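Oxidoreductase, short chain dehydrogenase/reductase family protein (Bifidobacterium adolescentis L2-32, PDB 6OW4) acts as an NADH-dependent 20beta-hydroxysteroid dehydrogenase of the short-chain dehydrogenase/reductase family, interconverting keto and hydroxyl groups at C20 of steroids. Local coordinates at residues 92-100 with 111-119; 121-129 with 173-181. All coordinates share one frame; numbering follows the deposited sequence.

From the N terminus, the chain has already built strands 42-47 and 66-72 and helix 77-91 when it enters interaction 1. There strand 96-99, at one edge of the parallel sheet, packs on helix 105-119 after a short connection, closing a tight local loop. Helix 105-119 then leads straight into interaction 2, whose first strand, 124-127, lies on the far side of strand 42-47. A longer excursion through helix 142-170 brings in strand 174-179, and the pairing of 121-129 with 173-181 closes this second loop. The two contacts run in series, neither nested nor crossing. Interaction 1 ties a helix to the sheet edge; interaction 2 joins two central strands beside the NAD.

Interaction 1. Residues 92-100 with 111-119; sequences GTNVIALTC and LKTQLVEQL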
loop_
_atom_site.group_PDB
_atom_site.type_symbol
_atom_site.label_atom_id
_atom_site.label_comp_id
_atom_site.label_asym_id
_atom_site.label_seq_id
_atom_site.Cartn_x
_atom_site.Cartn_y
_atom_site.Cartn_z
ATOM N N GLY F 92 -24.634 -30.383 13.772
ATOM C CA GLY F 92 -24.568 -31.772 13.272
ATOM C C GLY F 92 -23.395 -31.985 12.332
ATOM O O GLY F 92 -23.634 -32.418 11.189
ATOM N N THR F 93 -22.177 -31.684 12.791
ATOM C CA THR F 93 -20.921 -31.781 11.996
ATOM C C THR F 93 -19.827 -32.469 12.819
ATOM O O THR F 93 -19.924 -32.453 14.063
ATOM C CB THR F 93 -20.439 -30.398 11.542
ATOM O OG1 THR F 93 -21.571 -29.546 11.363
ATOM C CG2 THR F 93 -19.642 -30.460 10.259
ATOM N N ASN F 94 -18.823 -33.038 12.142
ATOM C CA ASN F 94 -17.636 -33.670 12.779
ATOM C C ASN F 94 -16.659 -32.561 13.192
ATOM O O ASN F 94 -15.711 -32.282 12.426
ATOM C CB ASN F 94 -16.984 -34.715 11.870
ATOM C CG ASN F 94 -15.822 -35.431 12.529
ATOM O OD1 ASN F 94 -15.813 -35.627 13.743
ATOM N ND2 ASN F 94 -14.836 -35.822 11.739
ATOM N N VAL F 95 -16.905 -31.947 14.354
ATOM C CA VAL F 95 -16.015 -30.928 14.986
ATOM C C VAL F 95 -15.211 -31.631 16.086
ATOM O O VAL F 95 -15.793 -31.912 17.153
ATOM C CB VAL F 95 -16.817 -29.730 15.533
ATOM C CG1 VAL F 95 -15.906 -28.625 16.049
ATOM C CG2 VAL F 95 -17.786 -29.177 14.499
ATOM N N ILE F 96 -13.935 -31.925 15.818
ATOM C CA ILE F 96 -13.011 -32.649 16.745
ATOM C C ILE F 96 -12.101 -31.628 17.439
ATOM O O ILE F 96 -12.152 -30.437 17.073
ATOM C CB ILE F 96 -12.204 -33.729 15.994
ATOM C CG1 ILE F 96 -11.158 -33.126 15.049
ATOM C CG2 ILE F 96 -13.140 -34.683 15.263
ATOM C CD1 ILE F 96 -10.125 -34.118 14.560
ATOM N N ALA F 97 -11.300 -32.093 18.401
ATOM C CA ALA F 97 -10.306 -31.297 19.158
ATOM C C ALA F 97 -8.927 -31.954 19.031
ATOM O O ALA F 97 -8.825 -33.171 19.289
ATOM C CB ALA F 97 -10.729 -31.182 20.601
ATOM N N LEU F 98 -7.916 -31.174 18.636
ATOM C CA LEU F 98 -6.499 -31.613 18.518
ATOM C C LEU F 98 -5.593 -30.535 19.120
ATOM O O LEU F 98 -5.574 -29.418 18.582
ATOM C CB LEU F 98 -6.162 -31.845 17.042
ATOM C CG LEU F 98 -6.880 -33.016 16.372
ATOM C CD1 LEU F 98 -6.677 -32.980 14.866
ATOM C CD2 LEU F 98 -6.411 -34.348 16.941
ATOM N N THR F 99 -4.877 -30.867 20.197
ATOM C CA THR F 99 -3.889 -29.975 20.857
ATOM C C THR F 99 -2.580 -30.010 20.062
ATOM O O THR F 99 -2.194 -31.105 19.609
ATOM C CB THR F 99 -3.670 -30.374 22.321
ATOM O OG1 THR F 99 -3.258 -31.741 22.355
ATOM C CG2 THR F 99 -4.906 -30.190 23.172
ATOM N N CYS F 100 -1.932 -28.855 19.899
ATOM C CA CYS F 100 -0.599 -28.724 19.253
ATOM C C CYS F 100 0.019 -27.363 19.589
ATOM O O CYS F 100 -0.505 -26.337 19.117
ATOM C CB CYS F 100 -0.698 -28.892 17.742
ATOM S SG CYS F 100 0.841 -28.482 16.874
ATOM N N LEU F 111 0.323 -33.399 14.539
ATOM C CA LEU F 111 -0.971 -32.739 14.205
ATOM C C LEU F 111 -1.326 -33.040 12.743
ATOM O O LEU F 111 -2.491 -33.399 12.482
ATOM C CB LEU F 111 -0.868 -31.228 14.439
ATOM C CG LEU F 111 -2.141 -30.431 14.151
ATOM C CD1 LEU F 111 -3.232 -30.761 15.161
ATOM C CD2 LEU F 111 -1.859 -28.937 14.141
ATOM N N LYS F 112 -0.353 -32.886 11.839
ATOM C CA LYS F 112 -0.473 -33.214 10.391
ATOM C C LYS F 112 -1.029 -34.635 10.244
ATOM O O LYS F 112 -1.990 -34.815 9.473
ATOM C CB LYS F 112 0.888 -33.084 9.700
ATOM C CG LYS F 112 0.858 -33.178 8.178
ATOM C CD LYS F 112 2.236 -33.166 7.544
ATOM C CE LYS F 112 2.209 -32.924 6.049
ATOM N NZ LYS F 112 1.416 -33.950 5.334
ATOM N N THR F 113 -0.453 -35.595 10.972
ATOM C CA THR F 113 -0.841 -37.032 10.958
ATOM C C THR F 113 -2.307 -37.176 11.385
ATOM O O THR F 113 -3.050 -37.893 10.685
ATOM C CB THR F 113 0.092 -37.863 11.848
ATOM O OG1 THR F 113 1.405 -37.737 11.302
ATOM C CG2 THR F 113 -0.292 -39.324 11.932
ATOM N N GLN F 114 -2.702 -36.517 12.480
ATOM C CA GLN F 114 -4.038 -36.687 13.116
ATOM C C GLN F 114 -5.112 -35.959 12.300
ATOM O O GLN F 114 -6.238 -36.490 12.217
ATOM C CB GLN F 114 -4.004 -36.215 14.571
ATOM C CG GLN F 114 -3.210 -37.140 15.483
ATOM C CD GLN F 114 -3.560 -38.589 15.245
ATOM O OE1 GLN F 114 -4.715 -38.993 15.365
ATOM N NE2 GLN F 114 -2.563 -39.379 14.883
ATOM N N LEU F 115 -4.784 -34.797 11.725
ATOM C CA LEU F 115 -5.686 -34.041 10.815
ATOM C C LEU F 115 -6.116 -34.954 9.660
ATOM O O LEU F 115 -7.327 -35.029 9.394
ATOM C CB LEU F 115 -4.971 -32.790 10.294
ATOM C CG LEU F 115 -4.934 -31.601 11.254
ATOM C CD1 LEU F 115 -3.997 -30.520 10.740
ATOM C CD2 LEU F 115 -6.327 -31.032 11.481
ATOM N N VAL F 116 -5.161 -35.636 9.021
ATOM C CA VAL F 116 -5.407 -36.541 7.856
ATOM C C VAL F 116 -6.228 -37.751 8.325
ATOM O O VAL F 116 -7.215 -38.087 7.641
ATOM C CB VAL F 116 -4.086 -36.975 7.187
ATOM C CG1 VAL F 116 -4.309 -38.023 6.106
ATOM C CG2 VAL F 116 -3.325 -35.787 6.615
ATOM N N GLU F 117 -5.842 -38.370 9.447
ATOM C CA GLU F 117 -6.414 -39.655 9.939
ATOM C C GLU F 117 -7.808 -39.432 10.540
ATOM O O GLU F 117 -8.754 -40.103 10.085
ATOM C CB GLU F 117 -5.489 -40.307 10.970
ATOM C CG GLU F 117 -4.301 -41.022 10.353
ATOM C CD GLU F 117 -3.443 -41.793 11.343
ATOM O OE1 GLU F 117 -3.606 -41.577 12.564
ATOM O OE2 GLU F 117 -2.614 -42.608 10.892
ATOM N N GLN F 118 -7.924 -38.545 11.533
ATOM C CA GLN F 118 -9.164 -38.354 12.336
ATOM C C GLN F 118 -10.223 -37.613 11.509
ATOM O O GLN F 118 -11.413 -37.961 11.644
ATOM C CB GLN F 118 -8.863 -37.613 13.642
ATOM C CG GLN F 118 -7.972 -38.401 14.595
ATOM C CD GLN F 118 -7.866 -37.792 15.973
ATOM O OE1 GLN F 118 -8.667 -36.946 16.369
ATOM N NE2 GLN F 118 -6.872 -38.231 16.728
ATOM N N LEU F 119 -9.813 -36.644 10.682
ATOM C CA LEU F 119 -10.728 -35.726 9.948
ATOM C C LEU F 119 -10.971 -36.251 8.526
ATOM O O LEU F 119 -12.147 -36.302 8.113
ATOM C CB LEU F 119 -10.115 -34.320 9.930
ATOM C CG LEU F 119 -11.099 -33.159 10.063
ATOM C CD1 LEU F 119 -11.854 -33.222 11.383
ATOM C CD2 LEU F 119 -10.372 -31.828 9.938
#
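Leu98 and Leu111 are brought together by unlike first torsions: Leu98 places CG opposite its carbonyl carbon (chi1 -67°), while Leu111 swings CG anti to the backbone N (chi1 -179°), which carries its two methyls toward Leu98 and Cys100. Leu111 CD1 lies 3.6 Å from Leu98 CB, and Leu111 CD2 reaches Cys100 CB at 3.8 Å. Leu98 CD1 rests on Leu115 CD2 at 3.9 Å, while its CD2 touches Gln114 CB, the two side chains crossing at about a right angle. One turn on, the same CD2 lies 3.5 Å from Gln118 OE1, where the extended glutamine slides past the leucine in the opposite direction. This is the packing of an edge strand of a Rossmann-type sheet against the helix that follows it, the first half of the beta-alpha-beta crossover leading to strand 124-127. The short axes of strand 96-99 and helix 111-119 approach to 9.6 Å and run almost antiparallel, at 167°. Along one edge Ile96 and Leu98 bond through their backbones to Leu70, and Cys100, just past the strand, to Asp72; Cys100 also touches the NAD. Farther along the helix, Ile96 slants across Leu119, bringing the two CD1 atoms to 3.7 Å. Gln118 lays its aliphatic CB against Ile96 CD1, while its amide is steadied from within the helix: NE2 donates to Gln114 OE1 at 2.7 Å, approaching somewhat out of the carbonyl plane. Gln114 bends at its second torsion, which turns its amide away from the strand and into position to accept that bond.

Interaction 2. Residues 121-129 with 173-181; sequences TVDFAFLNA and GGSLIFTAA. Unlike the reference sequence in segment 173-181: Ala181 (reference Ser). With NAD (nicotinamide-adenine-dinucleotide), chain N.
Asn128 and Thr179 cross at the cofactor end of this strand pair, where Thr179 OG1 donates to Asn128 OD1 at 2.9 Å, in the plane of the amide carbonyl and on a lone pair. The asparagine reaches it with CG anti to the backbone N (chi1 171°). With an alanine in its place, the Thr179 hydroxyl would probably lose this acceptor and a gap would be likely to open beside the ribose carbon C4D. Phe126, on the same face of the sheet as Ile177, slants across it with CD1 3.7 Å from Ile177 CG2. Ile177 O lies at the edge of that ring, and Asn128 CB sits over one face. On the opposite face of the sheet Leu127 and Phe178 run side by side, pointing the same way; the Phe178 ring also meets that of His210 in helix 198-217, planes at about 90°. Between these layers the parallel backbones are stitched together: Ile177 N bonds Ala125 O at 2.9 Å, almost straight at 179°, and Leu127 N bonds Ile177 O at 2.8 Å. At the C-terminal ends of the strands, NAD O3D donates to Asn128 O at 2.7 Å, and Thr179 CG2 lies 3.3 Å from NAD O4D. Adjacent central strands ending together at the dinucleotide, one of them running on into the Asn-Ala-Gly motif that begins at Asn128, are characteristic of the Rossmann fold in short-chain dehydrogenases/reductases.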
loop_
_atom_site.group_PDB
_atom_site.type_symbol
_atom_site.label_atom_id
_atom_site.label_comp_id
_atom_site.label_asym_id
_atom_site.label_seq_id
_atom_site.Cartn_x
_atom_site.Cartn_y
_atom_site.Cartn_z
ATOM N N THR F 121 -9.168 -35.056 5.456
ATOM C CA THR F 121 -8.335 -34.139 4.630
ATOM C C THR F 121 -8.468 -32.705 5.156
ATOM O O THR F 121 -9.168 -32.506 6.170
ATOM C CB THR F 121 -8.714 -34.225 3.145
ATOM O OG1 THR F 121 -7.774 -33.442 2.408
ATOM C CG2 THR F 121 -10.119 -33.740 2.854
ATOM N N VAL F 122 -7.814 -31.755 4.478
ATOM C CA VAL F 122 -7.834 -30.298 4.802
ATOM C C VAL F 122 -8.144 -29.525 3.513
ATOM O O VAL F 122 -7.261 -29.463 2.636
ATOM C CB VAL F 122 -6.504 -29.857 5.445
ATOM C CG1 VAL F 122 -6.375 -28.344 5.543
ATOM C CG2 VAL F 122 -6.312 -30.490 6.815
ATOM N N ASP F 123 -9.367 -28.989 3.411
ATOM C CA ASP F 123 -9.838 -28.102 2.311
ATOM C C ASP F 123 -9.539 -26.644 2.674
ATOM O O ASP F 123 -9.306 -25.847 1.750
ATOM C CB ASP F 123 -11.337 -28.268 2.051
ATOM C CG ASP F 123 -11.739 -29.653 1.575
ATOM O OD1 ASP F 123 -11.436 -29.984 0.411
ATOM O OD2 ASP F 123 -12.349 -30.391 2.373
ATOM N N PHE F 124 -9.572 -26.304 3.964
ATOM C CA PHE F 124 -9.298 -24.939 4.483
ATOM C C PHE F 124 -8.486 -25.022 5.779
ATOM O O PHE F 124 -8.530 -26.060 6.462
ATOM C CB PHE F 124 -10.607 -24.185 4.722
ATOM C CG PHE F 124 -11.474 -24.786 5.800
ATOM C CD1 PHE F 124 -11.333 -24.397 7.124
ATOM C CD2 PHE F 124 -12.418 -25.753 5.493
ATOM C CE1 PHE F 124 -12.123 -24.959 8.115
ATOM C CE2 PHE F 124 -13.210 -26.310 6.485
ATOM C CZ PHE F 124 -13.063 -25.912 7.794
ATOM N N ALA F 125 -7.777 -23.941 6.104
ATOM C CA ALA F 125 -7.014 -23.768 7.360
ATOM C C ALA F 125 -7.103 -22.304 7.795
ATOM O O ALA F 125 -6.742 -21.426 6.989
ATOM C CB ALA F 125 -5.584 -24.208 7.164
ATOM N N PHE F 126 -7.600 -22.060 9.009
ATOM C CA PHE F 126 -7.616 -20.725 9.658
ATOM C C PHE F 126 -6.479 -20.678 10.682
ATOM O O PHE F 126 -6.650 -21.167 11.815
ATOM C CB PHE F 126 -8.988 -20.427 10.270
ATOM C CG PHE F 126 -9.121 -19.051 10.873
ATOM C CD1 PHE F 126 -8.493 -17.953 10.302
ATOM C CD2 PHE F 126 -9.891 -18.847 12.008
ATOM C CE1 PHE F 126 -8.620 -16.691 10.861
ATOM C CE2 PHE F 126 -10.020 -17.583 12.563
ATOM C CZ PHE F 126 -9.384 -16.509 11.990
ATOM N N LEU F 127 -5.346 -20.107 10.271
ATOM C CA LEU F 127 -4.073 -20.089 11.037
ATOM C C LEU F 127 -4.067 -18.833 11.914
ATOM O O LEU F 127 -3.397 -17.844 11.558
ATOM C CB LEU F 127 -2.916 -20.142 10.036
ATOM C CG LEU F 127 -3.052 -21.245 8.984
ATOM C CD1 LEU F 127 -2.320 -20.885 7.705
ATOM C CD2 LEU F 127 -2.569 -22.578 9.528
ATOM N N ASN F 128 -4.814 -18.902 13.019
ATOM C CA ASN F 128 -5.244 -17.750 13.855
ATOM C C ASN F 128 -4.351 -17.631 15.098
ATOM O O ASN F 128 -4.215 -16.505 15.612
ATOM C CB ASN F 128 -6.728 -17.891 14.212
ATOM C CG ASN F 128 -7.204 -16.884 15.237
ATOM O OD1 ASN F 128 -7.307 -15.697 14.941
ATOM N ND2 ASN F 128 -7.508 -17.355 16.437
ATOM N N ALA F 129 -3.770 -18.738 15.570
ATOM C CA ALA F 129 -2.885 -18.777 16.759
ATOM C C ALA F 129 -1.894 -17.608 16.702
ATOM O O ALA F 129 -1.206 -17.457 15.673
ATOM C CB ALA F 129 -2.163 -20.099 16.838
ATOM N N GLY F 173 -7.391 -28.579 -4.274
ATOM C CA GLY F 173 -7.201 -27.167 -3.887
ATOM C C GLY F 173 -7.622 -26.910 -2.451
ATOM O O GLY F 173 -7.863 -27.892 -1.721
ATOM N N GLY F 174 -7.713 -25.636 -2.058
ATOM C CA GLY F 174 -8.114 -25.228 -0.698
ATOM C C GLY F 174 -7.959 -23.737 -0.465
ATOM O O GLY F 174 -7.555 -23.029 -1.404
ATOM N N SER F 175 -8.264 -23.280 0.753
ATOM C CA SER F 175 -8.275 -21.848 1.158
ATOM C C SER F 175 -7.526 -21.668 2.483
ATOM O O SER F 175 -8.012 -22.177 3.513
ATOM C CB SER F 175 -9.686 -21.334 1.260
ATOM O OG SER F 175 -9.702 -19.970 1.658
ATOM N N LEU F 176 -6.390 -20.964 2.449
ATOM C CA LEU F 176 -5.597 -20.587 3.648
ATOM C C LEU F 176 -6.026 -19.188 4.097
ATOM O O LEU F 176 -5.983 -18.269 3.259
ATOM C CB LEU F 176 -4.105 -20.611 3.307
ATOM C CG LEU F 176 -3.586 -21.899 2.671
ATOM C CD1 LEU F 176 -2.150 -21.722 2.207
ATOM C CD2 LEU F 176 -3.698 -23.070 3.638
ATOM N N ILE F 177 -6.431 -19.047 5.362
ATOM C CA ILE F 177 -6.749 -17.735 6.001
ATOM C C ILE F 177 -5.793 -17.537 7.183
ATOM O O ILE F 177 -5.906 -18.283 8.171
ATOM C CB ILE F 177 -8.229 -17.646 6.432
ATOM C CG1 ILE F 177 -9.185 -18.013 5.293
ATOM C CG2 ILE F 177 -8.535 -16.267 6.995
ATOM C CD1 ILE F 177 -9.652 -19.452 5.309
ATOM N N PHE F 178 -4.883 -16.571 7.066
ATOM C CA PHE F 178 -3.918 -16.177 8.121
ATOM C C PHE F 178 -4.462 -14.939 8.838
ATOM O O PHE F 178 -4.802 -13.964 8.151
ATOM C CB PHE F 178 -2.545 -15.883 7.511
ATOM C CG PHE F 178 -1.864 -17.049 6.837
ATOM C CD1 PHE F 178 -2.275 -17.495 5.590
ATOM C CD2 PHE F 178 -0.781 -17.674 7.433
ATOM C CE1 PHE F 178 -1.633 -18.556 4.968
ATOM C CE2 PHE F 178 -0.136 -18.731 6.809
ATOM C CZ PHE F 178 -0.566 -19.172 5.579
ATOM N N THR F 179 -4.547 -14.976 10.169
ATOM C CA THR F 179 -4.907 -13.799 11.003
ATOM C C THR F 179 -3.679 -12.889 11.113
ATOM O O THR F 179 -2.696 -13.297 11.763
ATOM C CB THR F 179 -5.439 -14.212 12.381
ATOM O OG1 THR F 179 -6.477 -15.174 12.194
ATOM C CG2 THR F 179 -5.983 -13.042 13.170
ATOM N N ALA F 180 -3.728 -11.720 10.470
ATOM C CA ALA F 180 -2.725 -10.637 10.590
ATOM C C ALA F 180 -3.202 -9.660 11.672
ATOM O O ALA F 180 -3.773 -10.135 12.674
ATOM C CB ALA F 180 -2.521 -9.970 9.250
ATOM N N ALA F 181 -2.959 -8.359 11.489
ATOM C CA ALA F 181 -3.460 -7.264 12.351
ATOM C C ALA F 181 -3.143 -5.917 11.695
ATOM O O ALA F 181 -2.343 -5.896 10.733
ATOM C CB ALA F 181 -2.849 -7.349 13.729
HETATM P PA NAD N . -6.626 -15.011 22.190
HETATM O O1A NAD N . -5.384 -14.737 22.974
HETATM O O2A NAD N . -7.657 -15.720 23.080
HETATM O O5B NAD N . -6.327 -15.931 20.928
HETATM C C5B NAD N . -5.011 -16.428 20.682
HETATM C C4B NAD N . -5.067 -17.980 20.764
HETATM O O4B NAD N . -3.741 -18.524 20.134
HETATM C C3B NAD N . -5.127 -18.403 21.957
HETATM O O3B NAD N . -6.230 -19.361 22.148
HETATM C C2B NAD N . -3.685 -19.173 22.266
HETATM O O2B NAD N . -3.898 -20.291 23.177
HETATM C C1B NAD N . -3.254 -19.575 21.138
HETATM N N9A NAD N . -1.756 -19.611 21.160
HETATM C C8A NAD N . -0.741 -18.761 21.443
HETATM N N7A NAD N . 0.428 -19.432 21.281
HETATM C C5A NAD N . 0.133 -20.692 20.901
HETATM C C6A NAD N . 0.959 -21.785 20.604
HETATM N N6A NAD N . 2.365 -22.025 20.578
HETATM N N1A NAD N . 0.409 -22.966 20.237
HETATM C C2A NAD N . -0.956 -23.100 20.156
HETATM N N3A NAD N . -1.777 -22.018 20.449
HETATM C C4A NAD N . -1.221 -20.817 20.822
HETATM O O3 NAD N . -7.244 -13.578 21.665
HETATM P PN NAD N . -7.807 -13.339 20.174
HETATM O O1N NAD N . -8.374 -11.949 20.101
HETATM O O2N NAD N . -8.901 -14.365 19.876
HETATM O O5D NAD N . -6.601 -13.453 19.136
HETATM C C5D NAD N . -6.638 -14.386 18.066
HETATM C C4D NAD N . -5.703 -13.900 16.928
HETATM O O4D NAD N . -6.140 -12.765 16.456
HETATM C C3D NAD N . -4.302 -13.641 17.449
HETATM O O3D NAD N . -3.379 -14.148 16.572
HETATM C C2D NAD N . -4.199 -12.088 17.523
HETATM O O2D NAD N . -2.765 -11.712 17.381
HETATM C C1D NAD N . -4.932 -11.688 16.541
HETATM N N1N NAD N . -5.509 -10.350 16.708
HETATM C C2N NAD N . -6.491 -10.112 17.660
HETATM C C3N NAD N . -7.039 -8.828 17.809
HETATM C C7N NAD N . -8.127 -8.544 18.873
HETATM O O7N NAD N . -8.215 -7.434 19.363
HETATM N N7N NAD N . -9.033 -9.559 19.287
HETATM C C4N NAD N . -6.603 -7.798 16.998
HETATM C C5N NAD N . -5.627 -8.030 16.042
HETATM C C6N NAD N . -5.089 -9.316 15.897
HETATM O O HOH W 1 -10.793 -28.173 -2.359
#